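Local coordinates for protein nucleoside hydrolase, putative (Trypanosoma brucei, PDB 3FZ0) that belongs to the nucleoside hydrolase family, an alpha/beta fold with helices packed around a mixed beta-sheet, and binds a calcium ion, at residues B[115-121]-B[150-154]; B[34-40]-B[64-70]; B[25-29]-B[287-292]; B[193-197]-B[334-338]. The protein carries 2 engineered substitutions. All blocks are in the same frame, centred on the assembly; numbering follows the deposited sequence. Where two conformers were deposited one is given.

Overall arrangement
All four contacts lie in one alpha/beta chain built on a mixed sheet. Interaction 2 is sheet edge pairing, its strands joined by backbone hydrogen bonds and largely buried. Interaction 3 is also buried but has no hydrogen bond between its segments: two helix ends meet through aliphatic side chains, and V34 of interaction 2 packs against A26. Interactions 1 and 4 are only partly buried, and each adds side-chain-to-carbonyl bonds near a helix C-terminus to its apolar contacts. I117, from the helix of interaction 1, packs on I35 and A36 of interaction 2, whereas F151 touches H196 of interaction 4. The centres of interactions 2 and 4 are about 24 Å apart, although both reach the same sheet.

Interaction 1: B[115-121]-B[150-154]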
loop_
_atom_site.group_PDB
_atom_site.type_symbol
_atom_site.label_atom_id
_atom_site.label_comp_id
_atom_site.label_asym_id
_atom_site.label_seq_id
_atom_site.Cartn_x
_atom_site.Cartn_y
_atom_site.Cartn_z
ATOM N N LEU B 115 -5.653 -31.352 -7.938
ATOM C CA LEU B 115 -5.303 -32.182 -6.774
ATOM C C LEU B 115 -5.542 -33.654 -7.066
ATOM O O LEU B 115 -4.794 -34.522 -6.606
ATOM C CB LEU B 115 -6.065 -31.742 -5.506
ATOM C CG LEU B 115 -5.832 -30.272 -5.093
ATOM C CD1 LEU B 115 -6.539 -29.984 -3.760
ATOM C CD2 LEU B 115 -4.337 -29.907 -5.015
ATOM N N LYS B 116 -6.586 -33.931 -7.844
ATOM C CA LYS B 116 -6.934 -35.303 -8.193
ATOM C C LYS B 116 -5.873 -35.893 -9.136
ATOM O O LYS B 116 -5.369 -36.994 -8.903
ATOM C CB LYS B 116 -8.341 -35.366 -8.781
ATOM C CG LYS B 116 -8.722 -36.717 -9.351
ATOM C CD LYS B 116 -10.133 -36.676 -9.934
ATOM C CE LYS B 116 -10.221 -37.357 -11.289
ATOM N NZ LYS B 116 -10.168 -38.812 -11.053
ATOM N N ILE B 117 -5.512 -35.152 -10.173
ATOM C CA ILE B 117 -4.418 -35.537 -11.052
ATOM C C ILE B 117 -3.106 -35.754 -10.303
ATOM O O ILE B 117 -2.444 -36.769 -10.503
ATOM C CB ILE B 117 -4.269 -34.524 -12.205
ATOM C CG1 ILE B 117 -5.393 -34.755 -13.211
ATOM C CG2 ILE B 117 -2.859 -34.589 -12.905
ATOM C CD1 ILE B 117 -5.790 -33.462 -13.850
ATOM N N LEU B 118 -2.747 -34.820 -9.429
ATOM C CA LEU B 118 -1.516 -34.957 -8.650
ATOM C C LEU B 118 -1.568 -36.186 -7.774
ATOM O O LEU B 118 -0.571 -36.887 -7.610
ATOM C CB LEU B 118 -1.236 -33.713 -7.804
ATOM C CG LEU B 118 -0.914 -32.434 -8.570
ATOM C CD1 LEU B 118 -0.717 -31.273 -7.601
ATOM C CD2 LEU B 118 0.299 -32.622 -9.485
ATOM N N GLU B 119 -2.748 -36.455 -7.234
ATOM C CA GLU B 119 -2.931 -37.565 -6.303
ATOM C C GLU B 119 -2.746 -38.865 -7.037
ATOM O O GLU B 119 -2.102 -39.760 -6.535
ATOM C CB GLU B 119 -4.303 -37.479 -5.614
ATOM C CG GLU B 119 -4.650 -38.616 -4.683
ATOM C CD GLU B 119 -3.730 -38.738 -3.453
ATOM O OE1 GLU B 119 -3.352 -37.690 -2.832
ATOM O OE2 GLU B 119 -3.410 -39.903 -3.092
ATOM N N GLU B 120 -3.294 -38.950 -8.245
ATOM C CA GLU B 120 -3.204 -40.163 -9.078
ATOM C C GLU B 120 -1.897 -40.323 -9.879
ATOM O O GLU B 120 -1.606 -41.401 -10.363
ATOM C CB GLU B 120 -4.388 -40.210 -10.041
ATOM C CG GLU B 120 -5.747 -40.399 -9.361
ATOM C CD GLU B 120 -6.947 -40.066 -10.256
ATOM O OE1 GLU B 120 -6.770 -39.559 -11.378
ATOM O OE2 GLU B 120 -8.088 -40.292 -9.804
ATOM N N ALA B 121 -1.136 -39.235 -10.013
ATOM C CA ALA B 121 0.126 -39.188 -10.746
ATOM C C ALA B 121 1.102 -40.239 -10.296
ATOM O O ALA B 121 1.289 -40.461 -9.095
ATOM C CB ALA B 121 0.765 -37.817 -10.613
ATOM N N LEU B 150 1.167 -32.224 -2.382
ATOM C CA LEU B 150 1.025 -32.938 -3.637
ATOM C C LEU B 150 1.812 -32.307 -4.776
ATOM O O LEU B 150 2.122 -32.978 -5.755
ATOM C CB LEU B 150 -0.453 -33.077 -4.026
ATOM C CG LEU B 150 -1.245 -34.089 -3.209
ATOM C CD1 LEU B 150 -2.728 -33.878 -3.430
ATOM C CD2 LEU B 150 -0.801 -35.540 -3.521
ATOM N N PHE B 151 2.139 -31.028 -4.649
ATOM C CA PHE B 151 2.815 -30.301 -5.730
ATOM C C PHE B 151 4.266 -30.692 -5.948
ATOM O O PHE B 151 4.857 -30.352 -6.967
ATOM C CB PHE B 151 2.635 -28.805 -5.574
ATOM C CG PHE B 151 1.281 -28.343 -5.997
ATOM C CD1 PHE B 151 0.173 -28.471 -5.139
ATOM C CD2 PHE B 151 1.080 -27.823 -7.279
ATOM C CE1 PHE B 151 -1.104 -28.060 -5.568
ATOM C CE2 PHE B 151 -0.174 -27.429 -7.687
ATOM C CZ PHE B 151 -1.257 -27.533 -6.839
ATOM N N SER B 152 4.816 -31.456 -5.014
ATOM C CA SER B 152 6.169 -31.958 -5.155
ATOM C C SER B 152 6.195 -33.107 -6.175
ATOM O O SER B 152 7.268 -33.530 -6.591
ATOM C CB SER B 152 6.702 -32.425 -3.797
ATOM O OG SER B 152 6.079 -33.640 -3.459
ATOM N N LYS B 153 5.020 -33.615 -6.555
ATOM C CA LYS B 153 4.937 -34.668 -7.565
ATOM C C LYS B 153 5.238 -34.152 -8.972
ATOM O O LYS B 153 5.451 -34.940 -9.884
ATOM C CB LYS B 153 3.577 -35.382 -7.539
ATOM C CG LYS B 153 3.317 -36.259 -6.299
ATOM C CD LYS B 153 2.619 -37.472 -6.807
ATOM C CE LYS B 153 1.815 -38.196 -5.778
ATOM N NZ LYS B 153 0.833 -39.079 -6.523
ATOM N N LEU B 154 5.232 -32.836 -9.143
ATOM C CA LEU B 154 5.538 -32.191 -10.437
ATOM C C LEU B 154 7.040 -32.011 -10.616
ATOM O O LEU B 154 7.756 -31.630 -9.669
ATOM C CB LEU B 154 4.861 -30.831 -10.543
ATOM C CG LEU B 154 3.335 -30.803 -10.547
ATOM C CD1 LEU B 154 2.828 -29.420 -10.339
ATOM C CD2 LEU B 154 2.750 -31.348 -11.825
#
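L118 reaches from the helix into the turn 150-154, and its carbons meet a succession of partners there. Its CB lies 3.9 Å from L150 CB, and CG, set beside the backbone N by chi1 of -66°, comes nearest to the L150 carbonyl. From CG the methyls go to different partners. CD1 stands 3.6 Å from the centroid of the F151 ring and only 2° off the normal, a CH-pi contact over the centre of the face, while CD2 meets L154 CD2 at 3.6 Å. L115 CD2 reaches the same ring obliquely, 3.8 Å from F151 CE1.

On the other flank of L118 the chemistry is polar. K153 NZ gives three hydrogen bonds, to two carbonyls of the last helical turn and that of A121, just after the helix: L118 O at 2.8 Å, E119 O at 3.0 Å and A121 O at 3.0 Å. The bonds to L118 and A121 lie in the carbonyl planes; NZ sits well above that of E119. An ammonium here would probably be stabilised by the negative end of the helix dipole. The C-terminal end of helix 110-120 thus packs on the 3-10 turn after helix 138-146, both lying over strand 127-133 (A121 and L154 on Y129, F151 on L131) in the alpha/beta fold.

Interaction 2: B[34-40]-B[64-70]; sequences VIAITVV and IPFFRGA
V39 N donates to F67 O at 2.8 Å, with an N-H...O angle of 158°, the shortest of three backbone bonds that zip 34-40 to 64-70. I37 supplies the other two, its N and O both turned to 64-70: its N donates to P65 O at 3.1 Å, and its O accepts from F67 N at 3.0 Å. The last bond is bent, 138° at the hydrogen, and the same oxygen also receives a CA-H...O contact from F66 CA at 3.1 Å. One residue thus bonds to the two residues flanking its partner F66, which is the signature of parallel pairing; T38 faces F67 in the next pair.

The strand axes approach to 4.7 Å, and 66-68 is the outermost strand on this side of the sheet within this chain. Helix 46-60 links the pair as a beta-alpha-beta crossover. I37 and F66 share the face covered by helices 17-27 and 46-60, their CB atoms 3.9 Å apart. With F66 CG placed between its backbone N and carbonyl carbon (chi1 53°), the ring turns away from I37 and onto M50, I53 and L57 of helix 46-60. F67 and T38 occupy the other face, under helix 110-120; F67 CD1 lies near I37 O in the ring plane, and T38 OG1 bonds to D12. At the N-terminal end I64 crosses V34 at about a right angle, and P65 CD rests 3.4 Å from I35 O. Beyond the strand ends the chain nears the metal: the V40 side chain is about 7 Å from the calcium ion.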
loop_
_atom_site.group_PDB
_atom_site.type_symbol
_atom_site.label_atom_id
_atom_site.label_comp_id
_atom_site.label_asym_id
_atom_site.label_seq_id
_atom_site.Cartn_x
_atom_site.Cartn_y
_atom_site.Cartn_z
ATOM N N VAL B 34 -1.173 -33.863 -23.173
ATOM C CA VAL B 34 -2.003 -32.996 -22.346
ATOM C C VAL B 34 -3.045 -33.885 -21.682
ATOM O O VAL B 34 -3.874 -34.470 -22.370
ATOM C CB VAL B 34 -2.709 -31.923 -23.180
ATOM C CG1 VAL B 34 -3.735 -31.170 -22.343
ATOM C CG2 VAL B 34 -1.683 -30.965 -23.762
ATOM N N ILE B 35 -2.981 -34.006 -20.356
ATOM C CA ILE B 35 -3.902 -34.894 -19.636
ATOM C C ILE B 35 -5.098 -34.165 -19.012
ATOM O O ILE B 35 -6.072 -34.816 -18.643
ATOM C CB ILE B 35 -3.200 -35.795 -18.567
ATOM C CG1 ILE B 35 -2.439 -34.963 -17.528
ATOM C CG2 ILE B 35 -2.260 -36.737 -19.223
ATOM C CD1 ILE B 35 -1.985 -35.774 -16.283
ATOM N N ALA B 36 -5.026 -32.836 -18.906
ATOM C CA ALA B 36 -6.155 -32.034 -18.387
ATOM C C ALA B 36 -5.992 -30.576 -18.706
ATOM O O ALA B 36 -4.871 -30.061 -18.704
ATOM C CB ALA B 36 -6.337 -32.204 -16.862
ATOM N N ILE B 37 -7.118 -29.922 -18.996
ATOM C CA ILE B 37 -7.142 -28.498 -19.257
ATOM C C ILE B 37 -8.049 -27.892 -18.197
ATOM O O ILE B 37 -9.202 -28.318 -18.010
ATOM C CB ILE B 37 -7.630 -28.183 -20.685
ATOM C CG1 ILE B 37 -6.594 -28.725 -21.707
ATOM C CG2 ILE B 37 -7.913 -26.677 -20.845
ATOM C CD1 ILE B 37 -7.020 -28.633 -23.200
ATOM N N THR B 38 -7.505 -26.947 -17.443
ATOM C CA THR B 38 -8.265 -26.305 -16.395
ATOM C C THR B 38 -8.458 -24.845 -16.799
ATOM O O THR B 38 -7.517 -24.155 -17.197
ATOM C CB THR B 38 -7.576 -26.417 -15.037
ATOM O OG1 THR B 38 -6.277 -25.826 -15.128
ATOM C CG2 THR B 38 -7.439 -27.873 -14.658
ATOM N N VAL B 39 -9.698 -24.391 -16.721
ATOM C CA VAL B 39 -10.067 -23.084 -17.268
ATOM C C VAL B 39 -10.115 -22.047 -16.146
ATOM O O VAL B 39 -10.650 -22.300 -15.059
ATOM C CB VAL B 39 -11.420 -23.196 -18.032
ATOM C CG1 VAL B 39 -11.974 -21.821 -18.393
ATOM C CG2 VAL B 39 -11.224 -24.073 -19.248
ATOM N N VAL B 40 -9.549 -20.874 -16.413
ATOM C CA VAL B 40 -9.592 -19.799 -15.422
ATOM C C VAL B 40 -10.111 -18.543 -16.107
ATOM O O VAL B 40 -9.972 -18.410 -17.312
ATOM C CB VAL B 40 -8.206 -19.605 -14.746
ATOM C CG1 VAL B 40 -7.164 -19.135 -15.739
ATOM C CG2 VAL B 40 -8.287 -18.691 -13.553
ATOM N N ILE B 64 -9.518 -35.222 -24.233
ATOM C CA ILE B 64 -8.933 -34.572 -23.046
ATOM C C ILE B 64 -10.010 -33.919 -22.151
ATOM O O ILE B 64 -10.795 -33.120 -22.637
ATOM C CB ILE B 64 -7.934 -33.487 -23.488
ATOM C CG1 ILE B 64 -6.856 -34.105 -24.393
ATOM C CG2 ILE B 64 -7.306 -32.794 -22.305
ATOM C CD1 ILE B 64 -5.953 -33.052 -25.033
ATOM N N PRO B 65 -10.040 -34.240 -20.851
ATOM C CA PRO B 65 -11.055 -33.611 -20.017
ATOM C C PRO B 65 -10.711 -32.167 -19.653
ATOM O O PRO B 65 -9.523 -31.841 -19.467
ATOM C CB PRO B 65 -11.095 -34.508 -18.766
ATOM C CG PRO B 65 -9.782 -35.166 -18.713
ATOM C CD PRO B 65 -9.173 -35.152 -20.091
ATOM N N PHE B 66 -11.735 -31.306 -19.578
ATOM C CA PHE B 66 -11.540 -29.905 -19.194
ATOM C C PHE B 66 -12.517 -29.439 -18.099
ATOM O O PHE B 66 -13.636 -29.968 -17.974
ATOM C CB PHE B 66 -11.473 -28.948 -20.397
ATOM C CG PHE B 66 -12.646 -29.056 -21.357
ATOM C CD1 PHE B 66 -13.560 -28.021 -21.457
ATOM C CD2 PHE B 66 -12.801 -30.170 -22.185
ATOM C CE1 PHE B 66 -14.611 -28.099 -22.335
ATOM C CE2 PHE B 66 -13.863 -30.257 -23.067
ATOM C CZ PHE B 66 -14.770 -29.234 -23.151
ATOM N N PHE B 67 -12.076 -28.474 -17.282
ATOM C CA PHE B 67 -12.760 -28.183 -16.030
ATOM C C PHE B 67 -12.943 -26.694 -15.771
ATOM O O PHE B 67 -12.028 -25.893 -16.088
ATOM C CB PHE B 67 -11.987 -28.831 -14.891
ATOM C CG PHE B 67 -11.801 -30.320 -15.065
ATOM C CD1 PHE B 67 -10.735 -30.825 -15.818
ATOM C CD2 PHE B 67 -12.694 -31.211 -14.480
ATOM C CE1 PHE B 67 -10.577 -32.192 -15.998
ATOM C CE2 PHE B 67 -12.537 -32.603 -14.642
ATOM C CZ PHE B 67 -11.476 -33.083 -15.407
ATOM N N ARG B 68 -14.120 -26.324 -15.232
ATOM C CA ARG B 68 -14.423 -24.927 -14.880
ATOM C C ARG B 68 -13.690 -24.565 -13.601
ATOM O O ARG B 68 -13.820 -25.270 -12.585
ATOM C CB ARG B 68 -15.939 -24.697 -14.713
ATOM C CG ARG B 68 -16.803 -25.313 -15.837
ATOM C CD ARG B 68 -18.333 -25.206 -15.625
ATOM N NE ARG B 68 -19.069 -25.651 -16.821
ATOM C CZ ARG B 68 -19.423 -24.845 -17.824
ATOM N NH1 ARG B 68 -19.131 -23.550 -17.774
ATOM N NH2 ARG B 68 -20.068 -25.322 -18.874
ATOM N N GLY B 69 -12.940 -23.459 -13.659
ATOM C CA GLY B 69 -12.215 -22.935 -12.516
ATOM C C GLY B 69 -12.806 -21.631 -11.990
ATOM O O GLY B 69 -14.009 -21.394 -12.114
ATOM N N ALA B 70 -11.958 -20.802 -11.383
ATOM C CA ALA B 70 -12.379 -19.587 -10.705
ATOM C C ALA B 70 -12.883 -18.531 -11.676
ATOM O O ALA B 70 -12.292 -18.323 -12.746
ATOM C CB ALA B 70 -11.227 -19.031 -9.895
#

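Interaction 3: B[25-29]-B[287-292]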
loop_
_atom_site.group_PDB
_atom_site.type_symbol
_atom_site.label_atom_id
_atom_site.label_comp_id
_atom_site.label_asym_id
_atom_site.label_seq_id
_atom_site.Cartn_x
_atom_site.Cartn_y
_atom_site.Cartn_z
ATOM N N LEU B 25 0.354 -26.406 -29.642
ATOM C CA LEU B 25 1.770 -26.721 -29.649
ATOM C C LEU B 25 2.025 -27.930 -28.741
ATOM O O LEU B 25 2.664 -28.923 -29.169
ATOM C CB LEU B 25 2.591 -25.504 -29.235
ATOM C CG LEU B 25 4.090 -25.394 -29.527
ATOM C CD1 LEU B 25 4.552 -23.975 -29.216
ATOM C CD2 LEU B 25 4.894 -26.346 -28.738
ATOM N N ALA B 26 1.519 -27.869 -27.510
ATOM C CA ALA B 26 1.565 -29.038 -26.598
ATOM C C ALA B 26 1.015 -30.325 -27.226
ATOM O O ALA B 26 1.597 -31.383 -27.037
ATOM C CB ALA B 26 0.822 -28.740 -25.327
ATOM N N MET B 27 -0.082 -30.216 -27.982
ATOM C CA MET B 27 -0.743 -31.394 -28.517
ATOM C C MET B 27 -0.133 -31.981 -29.764
ATOM O O MET B 27 -0.608 -33.013 -30.209
ATOM C CB MET B 27 -2.216 -31.109 -28.773
ATOM C CG MET B 27 -3.057 -31.177 -27.526
ATOM S SD MET B 27 -4.750 -30.794 -27.917
ATOM C CE MET B 27 -4.501 -29.391 -28.978
ATOM N N THR B 28 0.873 -31.331 -30.345
ATOM C CA THR B 28 1.426 -31.760 -31.643
ATOM C C THR B 28 2.917 -32.041 -31.506
ATOM O O THR B 28 3.639 -32.128 -32.460
ATOM C CB THR B 28 1.222 -30.703 -32.751
ATOM O OG1 THR B 28 1.810 -29.436 -32.360
ATOM C CG2 THR B 28 -0.255 -30.553 -33.072
ATOM N N GLN B 29 3.383 -32.155 -30.284
ATOM C CA GLN B 29 4.783 -32.351 -30.023
ATOM C C GLN B 29 4.951 -33.819 -29.604
ATOM O O GLN B 29 4.084 -34.383 -28.934
ATOM C CB GLN B 29 5.182 -31.365 -28.925
ATOM C CG GLN B 29 6.648 -31.005 -28.865
ATOM C CD GLN B 29 7.168 -30.178 -30.035
ATOM O OE1 GLN B 29 6.417 -29.609 -30.826
ATOM N NE2 GLN B 29 8.488 -30.100 -30.124
ATOM N N VAL B 287 4.593 -22.611 -23.235
ATOM C CA VAL B 287 4.504 -24.051 -23.558
ATOM C C VAL B 287 5.819 -24.581 -24.164
ATOM O O VAL B 287 6.280 -25.657 -23.778
ATOM C CB VAL B 287 3.264 -24.424 -24.458
ATOM C CG1 VAL B 287 3.322 -25.862 -24.900
ATOM C CG2 VAL B 287 1.956 -24.173 -23.675
ATOM N N LEU B 288 6.440 -23.823 -25.063
ATOM C CA LEU B 288 7.725 -24.237 -25.611
ATOM C C LEU B 288 8.808 -24.397 -24.530
ATOM O O LEU B 288 9.591 -25.372 -24.541
ATOM C CB LEU B 288 8.189 -23.254 -26.680
ATOM C CG LEU B 288 9.508 -23.612 -27.354
ATOM C CD1 LEU B 288 9.260 -24.701 -28.343
ATOM C CD2 LEU B 288 10.038 -22.376 -28.033
ATOM N N VAL B 289 8.853 -23.452 -23.593
ATOM C CA VAL B 289 9.835 -23.512 -22.520
ATOM C C VAL B 289 9.639 -24.782 -21.698
ATOM O O VAL B 289 10.608 -25.424 -21.327
ATOM C CB VAL B 289 9.827 -22.235 -21.660
ATOM C CG1 VAL B 289 10.582 -22.429 -20.343
ATOM C CG2 VAL B 289 10.446 -21.086 -22.446
ATOM N N ALA B 290 8.383 -25.134 -21.425
ATOM C CA ALA B 290 8.053 -26.301 -20.608
ATOM C C ALA B 290 8.492 -27.587 -21.240
ATOM O O ALA B 290 8.989 -28.472 -20.572
ATOM C CB ALA B 290 6.565 -26.375 -20.362
ATOM N N ILE B 291 8.276 -27.721 -22.530
ATOM C CA ILE B 291 8.524 -29.014 -23.152
ATOM C C ILE B 291 9.865 -29.134 -23.888
ATOM O O ILE B 291 10.356 -30.241 -24.059
ATOM C CB ILE B 291 7.311 -29.529 -23.953
ATOM C CG1 ILE B 291 6.964 -28.637 -25.119
ATOM C CG2 ILE B 291 6.101 -29.559 -23.049
ATOM C CD1 ILE B 291 5.476 -28.822 -25.576
ATOM N N ARG B 292 10.452 -28.002 -24.289
ATOM C CA ARG B 292 11.775 -28.013 -24.879
ATOM C C ARG B 292 12.688 -27.092 -24.109
ATOM O O ARG B 292 12.918 -25.966 -24.536
ATOM C CB ARG B 292 11.733 -27.607 -26.355
ATOM C CG ARG B 292 10.765 -28.404 -27.210
ATOM C CD ARG B 292 11.187 -28.394 -28.653
ATOM N NE ARG B 292 12.089 -29.495 -28.944
ATOM C CZ ARG B 292 13.079 -29.457 -29.835
ATOM N NH1 ARG B 292 13.316 -28.361 -30.539
ATOM N NH2 ARG B 292 13.843 -30.536 -30.032
#
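L25 and A26 meet V287 and I291 through aliphatic carbons, and the contact has no hydrogen bond between its segments. L25 CG is anti to the backbone N (chi1 -162°), which carries the side chain to the partner helix, where CD2 lies 4.2 Å from V287 CG1 and 4.1 Å from I291 CD1, two residues one helical turn apart. L25 runs antiparallel to the V287 and I291 side chains, alongside each. V287 CG1 also touches A26, 3.8 Å from its CB, while I291 CD1 rests 4.0 Å from A26 CA and 4.1 Å from Q29 CG.

Here the C-terminal parts of helices 17-27 and 282-291, two helices of the alpha/beta fold, meet over strand 6-13 of the mixed sheet, with A26 on I11 and I291 on L9. Each helix also carries a calcium ligand near its start, D19 in one and D283 in the other, and the V287 side chain is about 10 Å from the ion.

The polar groups meet without bonding to each other. Q29, bent at chi2, brings NE2 to 3.5 Å from R292 CD; the two side chains cross at about a right angle, with the amide and guanidinium planes 48° apart. The guanidinium forms a salt bridge with E294, through NH2.

Interaction 4: B[193-197]-B[334-338]; sequences VLQHK and WRNCN
Both W334 and N336 place CG between the backbone N and the carbonyl carbon (chi1 79° and 66°), and this turns the indole and the amide toward the end of helix 187-195. N336 ND2 then donates to L194 O at 2.8 Å, with an angle of 150° at the hydrogen. The donor stands above the carbonyl plane and not on a lone pair. The other end of the amide is held too, since N336 OD1 accepts from V304 N of strand 296-306; bonds on both ends fix its rotation.

The indole is enclosed from two sides. K197 lies over one face, its CE 4.0 Å from the centroid of the six-membered ring in a CH-pi contact, and N336 CB covers the opposite face toward the rim. K197 is bent at chi2 and chi4, which curls NZ back to Q195 O at 3.0 Å, a bond in the carbonyl plane. That carbonyl also faces the edge of the indole, 3.7 Å from W334 CH2. Q195 OE1 looks to Y303 OH instead. Deeper in, L194 CD2 packs 4.1 Å from C337 CB and just as close to SG.

N336, in a classic beta bulge with C337 opposite T302, ties the C-terminal end of helix 187-195 to the start of strand 337-343, inside the mixed sheet where parallel pairing gives way to antiparallel.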
loop_
_atom_site.group_PDB
_atom_site.type_symbol
_atom_site.label_atom_id
_atom_site.label_comp_id
_atom_site.label_asym_id
_atom_site.label_seq_id
_atom_site.Cartn_x
_atom_site.Cartn_y
_atom_site.Cartn_z
ATOM N N VAL B 193 2.028 -18.811 -5.463
ATOM C CA VAL B 193 2.815 -19.676 -6.337
ATOM C C VAL B 193 4.320 -19.537 -6.092
ATOM O O VAL B 193 4.999 -20.538 -5.884
ATOM C CB VAL B 193 2.438 -19.489 -7.824
ATOM C CG1 VAL B 193 3.481 -20.110 -8.710
ATOM C CG2 VAL B 193 1.043 -20.150 -8.102
ATOM N N LEU B 194 4.816 -18.297 -6.071
ATOM C CA LEU B 194 6.245 -18.007 -5.881
ATOM C C LEU B 194 6.765 -18.221 -4.446
ATOM O O LEU B 194 7.925 -18.529 -4.271
ATOM C CB LEU B 194 6.589 -16.612 -6.389
ATOM C CG LEU B 194 6.426 -16.285 -7.889
ATOM C CD1 LEU B 194 6.390 -14.767 -8.146
ATOM C CD2 LEU B 194 7.506 -16.893 -8.760
ATOM N N GLN B 195 5.928 -18.041 -3.422
ATOM C CA GLN B 195 6.327 -18.278 -2.023
ATOM C C GLN B 195 6.217 -19.741 -1.577
ATOM O O GLN B 195 6.659 -20.081 -0.487
ATOM C CB GLN B 195 5.490 -17.436 -1.074
ATOM C CG GLN B 195 5.727 -15.928 -1.154
ATOM C CD GLN B 195 7.150 -15.525 -0.800
ATOM O OE1 GLN B 195 7.882 -14.996 -1.636
ATOM N NE2 GLN B 195 7.546 -15.777 0.421
ATOM N N HIS B 196 5.648 -20.609 -2.417
ATOM C CA HIS B 196 5.417 -22.002 -2.041
ATOM C C HIS B 196 6.713 -22.766 -1.762
ATOM O O HIS B 196 7.661 -22.695 -2.548
ATOM C CB HIS B 196 4.621 -22.739 -3.125
ATOM C CG HIS B 196 4.585 -24.219 -2.922
ATOM N ND1 HIS B 196 3.781 -24.820 -1.975
ATOM C CD2 HIS B 196 5.291 -25.218 -3.503
ATOM C CE1 HIS B 196 3.967 -26.126 -2.013
ATOM N NE2 HIS B 196 4.884 -26.394 -2.924
ATOM N N LYS B 197 6.740 -23.499 -0.653
ATOM C CA LYS B 197 7.888 -24.323 -0.288
ATOM C C LYS B 197 7.670 -25.740 -0.794
ATOM O O LYS B 197 6.636 -26.358 -0.523
ATOM C CB LYS B 197 8.075 -24.381 1.244
ATOM C CG LYS B 197 8.315 -23.042 1.943
ATOM C CD LYS B 197 9.542 -22.289 1.384
ATOM C CE LYS B 197 9.710 -20.934 2.085
ATOM N NZ LYS B 197 8.493 -20.072 1.855
ATOM N N TRP B 334 15.278 -16.700 -0.906
ATOM C CA TRP B 334 16.000 -17.840 -1.482
ATOM C C TRP B 334 15.772 -17.754 -2.980
ATOM O O TRP B 334 14.908 -16.990 -3.416
ATOM C CB TRP B 334 15.516 -19.163 -0.888
ATOM C CG TRP B 334 14.235 -19.686 -1.450
ATOM C CD1 TRP B 334 14.103 -20.687 -2.357
ATOM C CD2 TRP B 334 12.894 -19.252 -1.133
ATOM N NE1 TRP B 334 12.779 -20.906 -2.636
ATOM C CE2 TRP B 334 12.011 -20.045 -1.903
ATOM C CE3 TRP B 334 12.355 -18.280 -0.263
ATOM C CZ2 TRP B 334 10.622 -19.905 -1.844
ATOM C CZ3 TRP B 334 10.950 -18.145 -0.198
ATOM C CH2 TRP B 334 10.110 -18.956 -0.990
ATOM N N ARG B 335 16.548 -18.488 -3.774
ATOM C CA ARG B 335 16.399 -18.435 -5.239
ATOM C C ARG B 335 15.221 -19.296 -5.693
ATOM O O ARG B 335 15.373 -20.496 -6.004
ATOM C CB ARG B 335 17.691 -18.860 -5.934
ATOM C CG ARG B 335 18.744 -17.844 -5.844
ATOM C CD ARG B 335 20.039 -18.205 -6.535
ATOM N NE ARG B 335 21.111 -17.387 -5.948
ATOM C CZ ARG B 335 21.376 -16.121 -6.274
ATOM N NH1 ARG B 335 20.660 -15.510 -7.225
ATOM N NH2 ARG B 335 22.372 -15.466 -5.657
ATOM N N ASN B 336 14.045 -18.677 -5.728
ATOM C CA ASN B 336 12.800 -19.389 -5.966
ATOM C C ASN B 336 12.286 -19.330 -7.376
ATOM O O ASN B 336 11.289 -19.984 -7.678
ATOM C CB ASN B 336 11.703 -18.859 -5.041
ATOM C CG ASN B 336 11.315 -17.413 -5.349
ATOM O OD1 ASN B 336 12.078 -16.665 -5.940
ATOM N ND2 ASN B 336 10.132 -17.012 -4.909
ATOM N N CYS B 337 12.935 -18.551 -8.232
ATOM C CA CYS B 337 12.390 -18.302 -9.563
ATOM C C CYS B 337 13.457 -18.132 -10.649
ATOM O O CYS B 337 14.426 -17.400 -10.464
ATOM C CB CYS B 337 11.491 -17.085 -9.501
ATOM S SG CYS B 337 10.817 -16.541 -11.083
ATOM N N ASN B 338 13.281 -18.831 -11.765
ATOM C CA ASN B 338 14.160 -18.693 -12.924
ATOM C C ASN B 338 13.518 -17.750 -13.929
ATOM O O ASN B 338 12.511 -18.079 -14.541
ATOM C CB ASN B 338 14.453 -20.054 -13.547
ATOM C CG ASN B 338 15.642 -20.029 -14.521
ATOM O OD1 ASN B 338 16.603 -19.273 -14.343
ATOM N ND2 ASN B 338 15.573 -20.869 -15.557
#